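Side-chain contact in D-glycerate 2-kinase (PDB 2B8N), which catalyses the ATP-dependent, magnesium-requiring phosphorylation of D-glycerate to 2-phosphoglycerate in the degradation of serine: residues A[23-28]-A[275-280]. Sequence-based numbering, arbitrary orientation.
Sequences AIEIVK and KEKGFN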
ATOM      1  N   ALA A  23       5.145  15.768  17.037  1.00 30.34           N
ATOM      2  CA  ALA A  23       4.265  15.099  16.079  1.00 29.67           C
ATOM      3  C   ALA A  23       5.045  14.429  14.934  1.00 29.89           C
ATOM      4  O   ALA A  23       4.636  13.365  14.473  1.00 30.91           O
ATOM      5  CB  ALA A  23       3.238  16.051  15.543  1.00 29.14           C
ATOM      6  N   ILE A  24       6.147  15.042  14.480  1.00 29.06           N
ATOM      7  CA  ILE A  24       7.000  14.443  13.448  1.00 28.88           C
ATOM      8  C   ILE A  24       7.603  13.128  13.975  1.00 30.22           C
ATOM      9  O   ILE A  24       7.618  12.119  13.273  1.00 29.78           O
ATOM     10  CB  ILE A  24       8.134  15.438  12.968  1.00 30.27           C
ATOM     11  CG1 ILE A  24       7.556  16.496  12.020  1.00 31.90           C
ATOM     12  CG2 ILE A  24       9.279  14.713  12.254  1.00 25.94           C
ATOM     13  CD1 ILE A  24       8.414  17.742  11.893  1.00 27.62           C
ATOM     14  N   GLU A  25       8.102  13.142  15.211  1.00 31.52           N
ATOM     15  CA  GLU A  25       8.670  11.923  15.783  1.00 32.13           C
ATOM     16  C   GLU A  25       7.597  10.835  15.849  1.00 30.22           C
ATOM     17  O   GLU A  25       7.847   9.726  15.426  1.00 32.20           O
ATOM     18  CB  GLU A  25       9.312  12.143  17.158  1.00 32.11           C
ATOM     19  CG  GLU A  25      10.489  11.213  17.364  1.00 36.28           C
ATOM     20  CD  GLU A  25      10.687  10.800  18.792  1.00 42.35           C
ATOM     21  OE1 GLU A  25      10.217  11.525  19.698  1.00 49.28           O
ATOM     22  OE2 GLU A  25      11.319   9.736  18.997  1.00 48.42           O
ATOM     23  N   ILE A  26       6.402  11.160  16.336  1.00 28.40           N
ATOM     24  CA  ILE A  26       5.316  10.154  16.427  1.00 28.88           C
ATOM     25  C   ILE A  26       4.976   9.531  15.064  1.00 29.83           C
ATOM     26  O   ILE A  26       4.803   8.296  14.957  1.00 29.52           O
ATOM     27  CB  ILE A  26       4.017  10.738  17.033  1.00 27.93           C
ATOM     28  CG1 ILE A  26       4.226  11.079  18.506  1.00 24.52           C
ATOM     29  CG2 ILE A  26       2.876   9.747  16.888  1.00 29.55           C
ATOM     30  CD1 ILE A  26       3.267  12.104  19.002  1.00 24.31           C
ATOM     31  N   VAL A  27       4.874  10.393  14.042  1.00 29.24           N
ATOM     32  CA  VAL A  27       4.681   9.950  12.667  1.00 27.83           C
ATOM     33  C   VAL A  27       5.852   9.100  12.205  1.00 28.89           C
ATOM     34  O   VAL A  27       5.616   8.015  11.709  1.00 30.57           O
ATOM     35  CB  VAL A  27       4.414  11.132  11.718  1.00 28.06           C
ATOM     36  CG1 VAL A  27       4.427  10.687  10.273  1.00 28.72           C
ATOM     37  CG2 VAL A  27       3.059  11.797  12.071  1.00 26.93           C
ATOM     38  N   LYS A  28       7.097   9.542  12.416  1.00 28.96           N
ATOM     39  CA  LYS A  28       8.275   8.749  11.979  1.00 29.95           C
ATOM     40  C   LYS A  28       8.345   7.368  12.657  1.00 28.94           C
ATOM     41  O   LYS A  28       8.478   6.348  11.988  1.00 30.10           O
ATOM     42  CB  LYS A  28       9.602   9.506  12.190  1.00 30.71           C
ATOM     43  CG  LYS A  28      10.009  10.436  11.022  1.00 33.65           C
ATOM     44  CD  LYS A  28      11.436  11.036  11.226  1.00 34.04           C
ATOM     45  CE  LYS A  28      11.888  12.003  10.097  1.00 38.60           C
ATOM     46  NZ  LYS A  28      10.894  13.082   9.717  1.00 34.97           N
ATOM     47  N   LYS A 275      -0.003   8.139  23.631  1.00 26.99           N
ATOM     48  CA  LYS A 275      -0.273   7.891  25.059  1.00 28.03           C
ATOM     49  C   LYS A 275       1.006   7.923  25.868  1.00 27.62           C
ATOM     50  O   LYS A 275       1.042   8.508  26.930  1.00 28.89           O
ATOM     51  CB  LYS A 275      -0.983   6.570  25.297  1.00 27.96           C
ATOM     52  CG  LYS A 275      -2.429   6.593  24.901  1.00 34.68           C
ATOM     53  CD  LYS A 275      -3.111   5.267  25.219  1.00 36.20           C
ATOM     54  CE  LYS A 275      -4.615   5.396  24.926  1.00 43.04           C
ATOM     55  NZ  LYS A 275      -5.328   4.072  24.966  1.00 45.97           N
ATOM     56  N   GLU A 276       2.063   7.318  25.334  1.00 28.41           N
ATOM     57  CA  GLU A 276       3.370   7.223  25.994  1.00 29.06           C
ATOM     58  C   GLU A 276       3.985   8.600  26.251  1.00 28.17           C
ATOM     59  O   GLU A 276       4.884   8.731  27.078  1.00 28.86           O
ATOM     60  CB  GLU A 276       4.304   6.393  25.101  1.00 29.44           C
ATOM     61  CG  GLU A 276       5.490   5.723  25.769  1.00 35.08           C
ATOM     62  CD  GLU A 276       5.956   4.489  24.984  1.00 36.11           C
ATOM     63  OE1 GLU A 276       5.136   3.560  24.769  1.00 48.97           O
ATOM     64  OE2 GLU A 276       7.138   4.450  24.579  1.00 44.39           O
ATOM     65  N   LYS A 277       3.498   9.621  25.545  1.00 28.45           N
ATOM     66  CA  LYS A 277       3.998  10.981  25.703  1.00 29.44           C
ATOM     67  C   LYS A 277       3.048  11.877  26.491  1.00 29.26           C
ATOM     68  O   LYS A 277       3.269  13.072  26.534  1.00 30.59           O
ATOM     69  CB  LYS A 277       4.266  11.619  24.329  1.00 30.74           C
ATOM     70  CG  LYS A 277       5.183  10.781  23.424  1.00 36.61           C
ATOM     71  CD  LYS A 277       6.316  11.588  22.799  1.00 39.27           C
ATOM     72  CE  LYS A 277       7.501  10.708  22.332  1.00 42.20           C
ATOM     73  NZ  LYS A 277       7.214   9.896  21.098  1.00 42.65           N
ATOM     74  N   GLY A 278       1.998  11.323  27.099  1.00 28.15           N
ATOM     75  CA  GLY A 278       1.077  12.104  27.935  1.00 27.28           C
ATOM     76  C   GLY A 278      -0.184  12.608  27.250  1.00 28.21           C
ATOM     77  O   GLY A 278      -0.898  13.439  27.807  1.00 30.08           O
ATOM     78  N   PHE A 279      -0.487  12.098  26.058  1.00 28.15           N
ATOM     79  CA  PHE A 279      -1.669  12.546  25.311  1.00 27.82           C
ATOM     80  C   PHE A 279      -2.871  11.653  25.526  1.00 28.31           C
ATOM     81  O   PHE A 279      -2.742  10.437  25.565  1.00 31.79           O
ATOM     82  CB  PHE A 279      -1.391  12.603  23.803  1.00 28.64           C
ATOM     83  CG  PHE A 279      -0.548  13.769  23.397  1.00 28.69           C
ATOM     84  CD1 PHE A 279      -1.094  15.050  23.377  1.00 27.73           C
ATOM     85  CD2 PHE A 279       0.787  13.598  23.064  1.00 27.55           C
ATOM     86  CE1 PHE A 279      -0.317  16.150  23.031  1.00 29.73           C
ATOM     87  CE2 PHE A 279       1.585  14.696  22.725  1.00 29.10           C
ATOM     88  CZ  PHE A 279       1.034  15.972  22.708  1.00 30.02           C
ATOM     89  N   ASN A 280      -4.041  12.257  25.657  1.00 26.40           N
ATOM     90  CA  ASN A 280      -5.269  11.518  25.521  1.00 27.12           C
ATOM     91  C   ASN A 280      -5.379  11.234  24.017  1.00 26.84           C
ATOM     92  O   ASN A 280      -5.508  12.176  23.230  1.00 26.92           O
ATOM     93  CB  ASN A 280      -6.477  12.344  25.997  1.00 27.33           C
ATOM     94  CG  ASN A 280      -6.386  12.749  27.461  1.00 28.74           C
ATOM     95  OD1 ASN A 280      -6.045  11.937  28.342  1.00 29.46           O
ATOM     96  ND2 ASN A 280      -6.706  14.014  27.731  1.00 25.20           N
TER
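Lys277 NZ lies 3.7 Å from Glu25 OE1, a long salt bridge joining the turn after helix 263-276 to the N-terminal helix 17-32. The two side chains meet at roughly a right angle, and the lysine brings its CE alongside the same oxygen, 3.9 Å from Glu25 OE1. The same NZ also comes within 4.1 Å of Ile26 CG1, as the lysine and isoleucine side chains run past each other in opposite senses. Lys277 spans the gap with CG anti to its own carbonyl carbon (chi1 -54°) and with bends at chi2 and chi4; the backbones stay well apart, 9.4 Å between Ile26 CA and Lys277 CA. Directly after the lysine, Gly278, at positive phi, is the C' residue of a Schellman motif that ends helix 263-276 and leads into strand 280-285. Next along the chain, Phe279 packs on Leu19 and Leu22 of helix 17-32 and on Leu427 of strand 422-428, so apolar contacts also join this turn to the helix and the sheet. With Glu25 exposed and the ion pair long, the attraction is probably weak and partly screened by solvent, a loose electrostatic link beside the apolar contacts of the buried Ile26 and Phe279.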